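Local coordinates for protein toll (Drosophila melanogaster, PDB 4LXR) that binds the cleaved, active form of the cytokine Spätzle through its extracellular leucine-rich repeats and signals in dorsal-ventral patterning and antifungal immunity, at residues A[432-446]-A[460-472]. Sequence-based numbering, arbitrary orientation.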
loop_
_atom_site.group_PDB
_atom_site.type_symbol
_atom_site.label_atom_id
_atom_site.label_comp_id
_atom_site.label_asym_id
_atom_site.label_seq_id
_atom_site.Cartn_x
_atom_site.Cartn_y
_atom_site.Cartn_z
ATOM N N ILE A 432 5.004 33.951 -4.266
ATOM C CA ILE A 432 3.854 33.091 -4.558
ATOM C C ILE A 432 2.599 33.884 -4.948
ATOM O O ILE A 432 2.033 33.655 -6.011
ATOM C CB ILE A 432 3.525 32.150 -3.371
ATOM C CG1 ILE A 432 4.680 31.175 -3.129
ATOM C CG2 ILE A 432 2.231 31.393 -3.621
ATOM C CD1 ILE A 432 5.356 30.739 -4.409
ATOM N N MET A 433 2.179 34.804 -4.082
ATOM C CA MET A 433 1.034 35.676 -4.340
ATOM C C MET A 433 1.146 36.406 -5.671
ATOM O O MET A 433 0.169 36.528 -6.406
ATOM C CB MET A 433 0.897 36.724 -3.237
ATOM C CG MET A 433 0.414 36.209 -1.898
ATOM S SD MET A 433 0.077 37.589 -0.775
ATOM C CE MET A 433 -0.598 36.719 0.636
ATOM N N LEU A 434 2.345 36.902 -5.967
ATOM C CA LEU A 434 2.584 37.664 -7.190
ATOM C C LEU A 434 2.801 36.742 -8.393
ATOM O O LEU A 434 3.304 37.164 -9.435
ATOM C CB LEU A 434 3.752 38.641 -7.006
ATOM C CG LEU A 434 3.498 39.718 -5.943
ATOM C CD1 LEU A 434 4.689 40.656 -5.788
ATOM C CD2 LEU A 434 2.231 40.513 -6.248
ATOM N N GLN A 435 2.416 35.480 -8.218
ATOM C CA GLN A 435 2.329 34.495 -9.298
ATOM C C GLN A 435 3.615 34.362 -10.104
ATOM O O GLN A 435 3.581 34.077 -11.299
ATOM C CB GLN A 435 1.143 34.815 -10.220
ATOM C CG GLN A 435 0.507 33.597 -10.887
ATOM C CD GLN A 435 -0.160 32.653 -9.895
ATOM O OE1 GLN A 435 0.504 31.848 -9.236
ATOM N NE2 GLN A 435 -1.481 32.743 -9.793
ATOM N N THR A 436 4.747 34.574 -9.443
ATOM C CA THR A 436 6.042 34.478 -10.102
ATOM C C THR A 436 6.297 33.046 -10.603
ATOM O O THR A 436 5.957 32.071 -9.936
ATOM C CB THR A 436 7.185 34.993 -9.183
ATOM O OG1 THR A 436 7.052 36.414 -9.011
ATOM C CG2 THR A 436 8.565 34.690 -9.772
ATOM N N GLN A 437 6.852 32.943 -11.806
ATOM C CA GLN A 437 7.178 31.667 -12.409
ATOM C C GLN A 437 8.456 31.139 -11.759
ATOM O O GLN A 437 9.554 31.642 -12.011
ATOM C CB GLN A 437 7.353 31.843 -13.920
ATOM C CG GLN A 437 7.225 30.562 -14.736
ATOM C CD GLN A 437 7.037 30.837 -16.222
ATOM O OE1 GLN A 437 6.959 31.990 -16.645
ATOM N NE2 GLN A 437 6.960 29.775 -17.018
ATOM N N ILE A 438 8.306 30.137 -10.901
ATOM C CA ILE A 438 9.415 29.669 -10.084
ATOM C C ILE A 438 9.597 28.184 -10.294
ATOM O O ILE A 438 8.688 27.408 -10.028
ATOM C CB ILE A 438 9.145 29.920 -8.582
ATOM C CG1 ILE A 438 8.669 31.357 -8.352
ATOM C CG2 ILE A 438 10.392 29.623 -7.757
ATOM C CD1 ILE A 438 7.708 31.518 -7.183
ATOM N N ASN A 439 10.754 27.779 -10.797
ATOM C CA ASN A 439 11.026 26.346 -10.938
ATOM C C ASN A 439 11.575 25.742 -9.650
ATOM O O ASN A 439 12.449 26.327 -9.010
ATOM C CB ASN A 439 12.000 26.070 -12.089
ATOM C CG ASN A 439 11.364 26.254 -13.456
ATOM O OD1 ASN A 439 10.185 25.953 -13.656
ATOM N ND2 ASN A 439 12.151 26.747 -14.407
ATOM N N SER A 440 11.045 24.579 -9.282
ATOM C CA SER A 440 11.608 23.754 -8.218
ATOM C C SER A 440 12.970 23.183 -8.644
ATOM O O SER A 440 13.303 23.196 -9.826
ATOM C CB SER A 440 10.650 22.608 -7.889
ATOM O OG SER A 440 10.879 21.491 -8.738
ATOM N N PRO A 441 13.767 22.687 -7.678
ATOM C CA PRO A 441 15.040 22.020 -8.000
ATOM C C PRO A 441 14.868 20.785 -8.892
ATOM O O PRO A 441 15.837 20.287 -9.473
ATOM C CB PRO A 441 15.575 21.595 -6.620
ATOM C CG PRO A 441 14.973 22.557 -5.668
ATOM C CD PRO A 441 13.601 22.881 -6.223
ATOM N N PHE A 442 13.639 20.293 -8.994
ATOM C CA PHE A 442 13.346 19.090 -9.767
ATOM C C PHE A 442 13.111 19.404 -11.239
ATOM O O PHE A 442 12.916 18.499 -12.055
ATOM C CB PHE A 442 12.126 18.404 -9.165
ATOM C CG PHE A 442 12.203 18.272 -7.678
ATOM C CD1 PHE A 442 13.329 17.715 -7.078
ATOM C CD2 PHE A 442 11.190 18.751 -6.871
ATOM C CE1 PHE A 442 13.419 17.620 -5.703
ATOM C CE2 PHE A 442 11.279 18.650 -5.495
ATOM C CZ PHE A 442 12.389 18.080 -4.915
ATOM N N GLY A 443 13.152 20.696 -11.565
ATOM C CA GLY A 443 12.746 21.197 -12.865
ATOM C C GLY A 443 13.522 20.680 -14.053
ATOM O O GLY A 443 13.040 20.760 -15.183
ATOM N N TYR A 444 14.718 20.151 -13.807
ATOM C CA TYR A 444 15.555 19.641 -14.885
ATOM C C TYR A 444 15.025 18.314 -15.389
ATOM O O TYR A 444 15.330 17.886 -16.501
ATOM C CB TYR A 444 17.015 19.494 -14.426
ATOM C CG TYR A 444 17.683 20.823 -14.151
ATOM C CD1 TYR A 444 18.135 21.621 -15.193
ATOM C CD2 TYR A 444 17.842 21.291 -12.852
ATOM C CE1 TYR A 444 18.738 22.855 -14.956
ATOM C CE2 TYR A 444 18.445 22.529 -12.601
ATOM C CZ TYR A 444 18.892 23.297 -13.660
ATOM O OH TYR A 444 19.494 24.513 -13.433
ATOM N N MET A 445 14.215 17.665 -14.568
ATOM C CA MET A 445 13.817 16.298 -14.854
ATOM C C MET A 445 12.461 16.254 -15.544
ATOM O O MET A 445 11.459 15.826 -14.962
ATOM C CB MET A 445 13.862 15.451 -13.579
ATOM C CG MET A 445 15.260 15.416 -12.988
ATOM S SD MET A 445 15.446 14.383 -11.528
ATOM C CE MET A 445 14.631 15.392 -10.292
ATOM N N HIS A 446 12.460 16.710 -16.798
ATOM C CA HIS A 446 11.263 16.733 -17.635
ATOM C C HIS A 446 10.678 15.337 -17.807
ATOM O O HIS A 446 9.471 15.188 -17.982
ATOM C CB HIS A 446 11.552 17.393 -18.999
ATOM C CG HIS A 446 12.719 16.794 -19.730
ATOM N ND1 HIS A 446 13.906 17.471 -19.925
ATOM C CD2 HIS A 446 12.884 15.575 -20.303
ATOM C CE1 HIS A 446 14.748 16.698 -20.590
ATOM N NE2 HIS A 446 14.156 15.540 -20.827
ATOM N N PHE A 460 3.343 25.526 -2.126
ATOM C CA PHE A 460 3.078 26.050 -3.459
ATOM C C PHE A 460 3.233 24.981 -4.529
ATOM O O PHE A 460 4.163 24.170 -4.473
ATOM C CB PHE A 460 4.060 27.200 -3.709
ATOM C CG PHE A 460 4.016 27.770 -5.091
ATOM C CD1 PHE A 460 2.914 28.492 -5.525
ATOM C CD2 PHE A 460 5.108 27.644 -5.934
ATOM C CE1 PHE A 460 2.883 29.050 -6.798
ATOM C CE2 PHE A 460 5.091 28.195 -7.203
ATOM C CZ PHE A 460 3.971 28.905 -7.637
ATOM N N VAL A 461 2.330 24.989 -5.506
ATOM C CA VAL A 461 2.462 24.136 -6.684
ATOM C C VAL A 461 3.387 24.800 -7.707
ATOM O O VAL A 461 2.976 25.714 -8.411
ATOM C CB VAL A 461 1.093 23.880 -7.341
ATOM C CG1 VAL A 461 1.257 23.009 -8.553
ATOM C CG2 VAL A 461 0.133 23.248 -6.340
ATOM N N TYR A 462 4.634 24.337 -7.780
ATOM C CA TYR A 462 5.660 24.956 -8.632
ATOM C C TYR A 462 5.406 24.864 -10.134
ATOM O O TYR A 462 4.665 24.005 -10.598
ATOM C CB TYR A 462 7.056 24.398 -8.285
ATOM C CG TYR A 462 7.602 24.985 -7.010
ATOM C CD1 TYR A 462 7.089 24.604 -5.772
ATOM C CD2 TYR A 462 8.609 25.946 -7.041
ATOM C CE1 TYR A 462 7.571 25.161 -4.594
ATOM C CE2 TYR A 462 9.111 26.496 -5.868
ATOM C CZ TYR A 462 8.584 26.104 -4.650
ATOM O OH TYR A 462 9.075 26.657 -3.489
ATOM N N ASN A 463 6.051 25.748 -10.888
ATOM C CA ASN A 463 5.838 25.864 -12.332
ATOM C C ASN A 463 6.233 24.626 -13.132
ATOM O O ASN A 463 5.492 24.185 -14.015
ATOM C CB ASN A 463 6.574 27.088 -12.888
ATOM C CG ASN A 463 6.508 27.169 -14.403
ATOM O OD1 ASN A 463 5.516 27.622 -14.971
ATOM N ND2 ASN A 463 7.571 26.725 -15.067
ATOM N N ASP A 464 7.404 24.074 -12.832
ATOM C CA ASP A 464 7.893 22.927 -13.587
ATOM C C ASP A 464 6.995 21.707 -13.427
ATOM O O ASP A 464 6.896 20.897 -14.347
ATOM C CB ASP A 464 9.343 22.584 -13.221
ATOM C CG ASP A 464 9.563 22.504 -11.725
ATOM O OD1 ASP A 464 9.157 23.451 -11.007
ATOM O OD2 ASP A 464 10.147 21.495 -11.272
ATOM N N TRP A 465 6.335 21.580 -12.275
ATOM C CA TRP A 465 5.478 20.415 -12.031
ATOM C C TRP A 465 4.282 20.447 -12.973
ATOM O O TRP A 465 3.744 19.405 -13.353
ATOM C CB TRP A 465 4.997 20.349 -10.572
ATOM C CG TRP A 465 6.103 20.324 -9.540
ATOM C CD1 TRP A 465 7.426 20.069 -9.757
ATOM C CD2 TRP A 465 5.969 20.575 -8.133
ATOM N NE1 TRP A 465 8.126 20.155 -8.576
ATOM C CE2 TRP A 465 7.253 20.462 -7.564
ATOM C CE3 TRP A 465 4.890 20.891 -7.303
ATOM C CZ2 TRP A 465 7.487 20.654 -6.201
ATOM C CZ3 TRP A 465 5.123 21.090 -5.949
ATOM C CH2 TRP A 465 6.410 20.965 -5.412
ATOM N N LYS A 466 3.870 21.653 -13.354
ATOM C CA LYS A 466 2.708 21.810 -14.222
ATOM C C LYS A 466 3.101 21.808 -15.693
ATOM O O LYS A 466 2.376 21.281 -16.537
ATOM C CB LYS A 466 1.969 23.120 -13.913
ATOM C CG LYS A 466 1.283 23.194 -12.556
ATOM C CD LYS A 466 0.588 24.547 -12.385
ATOM C CE LYS A 466 1.606 25.680 -12.466
ATOM N NZ LYS A 466 1.070 27.002 -12.085
ATOM N N ASN A 467 4.241 22.417 -16.000
ATOM C CA ASN A 467 4.538 22.772 -17.384
ATOM C C ASN A 467 5.771 22.113 -17.980
ATOM O O ASN A 467 5.935 22.101 -19.199
ATOM C CB ASN A 467 4.646 24.289 -17.521
ATOM C CG ASN A 467 3.359 24.995 -17.142
ATOM O OD1 ASN A 467 2.271 24.601 -17.570
ATOM N ND2 ASN A 467 3.476 26.040 -16.329
ATOM N N THR A 468 6.630 21.556 -17.133
ATOM C CA THR A 468 7.871 20.975 -17.623
ATOM C C THR A 468 7.808 19.453 -17.562
ATOM O O THR A 468 8.338 18.769 -18.426
ATOM C CB THR A 468 9.091 21.498 -16.832
ATOM O OG1 THR A 468 9.100 22.930 -16.850
ATOM C CG2 THR A 468 10.389 20.988 -17.440
ATOM N N MET A 469 7.145 18.922 -16.543
ATOM C CA MET A 469 7.038 17.478 -16.388
ATOM C C MET A 469 5.826 16.958 -17.132
ATOM O O MET A 469 4.758 16.756 -16.547
ATOM C CB MET A 469 6.960 17.105 -14.913
ATOM C CG MET A 469 8.158 17.588 -14.139
ATOM S SD MET A 469 8.056 17.197 -12.393
ATOM C CE MET A 469 9.620 17.886 -11.822
ATOM N N LEU A 470 6.003 16.733 -18.428
ATOM C CA LEU A 470 4.886 16.399 -19.298
ATOM C C LEU A 470 4.542 14.915 -19.227
ATOM O O LEU A 470 3.532 14.477 -19.780
ATOM C CB LEU A 470 5.196 16.817 -20.734
ATOM C CG LEU A 470 4.638 18.171 -21.187
ATOM C CD1 LEU A 470 4.597 19.177 -20.050
ATOM C CD2 LEU A 470 5.462 18.708 -22.347
ATOM N N GLN A 471 5.377 14.154 -18.527
ATOM C CA GLN A 471 5.168 12.713 -18.396
ATOM C C GLN A 471 4.779 12.309 -16.967
ATOM O O GLN A 471 4.583 11.128 -16.689
ATOM C CB GLN A 471 6.418 11.946 -18.847
ATOM C CG GLN A 471 6.821 12.179 -20.301
ATOM C CD GLN A 471 5.907 11.469 -21.278
ATOM O OE1 GLN A 471 5.679 10.263 -21.168
ATOM N NE2 GLN A 471 5.371 12.213 -22.241
ATOM N N LEU A 472 4.651 13.289 -16.075
ATOM C CA LEU A 472 4.381 13.017 -14.658
ATOM C C LEU A 472 3.122 12.175 -14.454
ATOM O O LEU A 472 2.056 12.502 -14.977
ATOM C CB LEU A 472 4.290 14.322 -13.859
ATOM C CG LEU A 472 4.551 14.242 -12.355
ATOM C CD1 LEU A 472 5.983 13.776 -12.076
ATOM C CD2 LEU A 472 4.294 15.581 -11.685
#
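Ser440 and Asp464 meet at the heart of a contact between successive turns of the leucine-rich repeat solenoid in the Toll ectodomain. Residues 432-446 run from the end of helix 429-433 towards strand 450-452; residues 460-472 follow that strand, contribute the short helix 463-467 and lead to strand 474-476.

The polar network centres on Ser440, whose OG takes part in three hydrogen bonds. Ser440 OG donates to Asp464 OD2 on its syn lone pair, at 2.6 Å, while Ser440 N donates a hydrogen bond to Asp464 OD1 from above the carboxylate plane at 2.8 Å. Each carboxylate oxygen is thus held by the same serine. Ser440 OG, placed between its own backbone N and carbonyl carbon (chi1 87°), also accepts from Phe442 N in an ST turn and, weakly, from Trp465 NE1, whose ring edge is near Phe442 CD2. Two asparagines extend the network: Asn463 N donates a hydrogen bond to Ile438 O, and Asn463 ND2 points almost straight at Asn439 OD1 (3.1 Å, N-H...O 169°), the two side chains lying side by side. On the other amide atom, Asn463 OD1 takes Asn467 ND2 from above its carbonyl plane, plus a weak bond from Gln437 NE2.

Apolar contacts flank this network. On the Asp464 side, Met469, its chain extended beyond CG, brings CE to 3.7 Å from Phe442 CB; Phe442 itself packs inward on Leu416 of strand 415-417 and Leu451 of strand 450-452. Towards helix 429-433, Ile438 CG2 touches Tyr462 CE2 at 3.9 Å. Tyr462 offers a ring face to Phe460 CD2, and the Phe460 ring in turn receives Ile432. That last pair is a CH-pi contact, Ile432 CD1 standing 3.4 Å from the ring centroid and 14° off its normal.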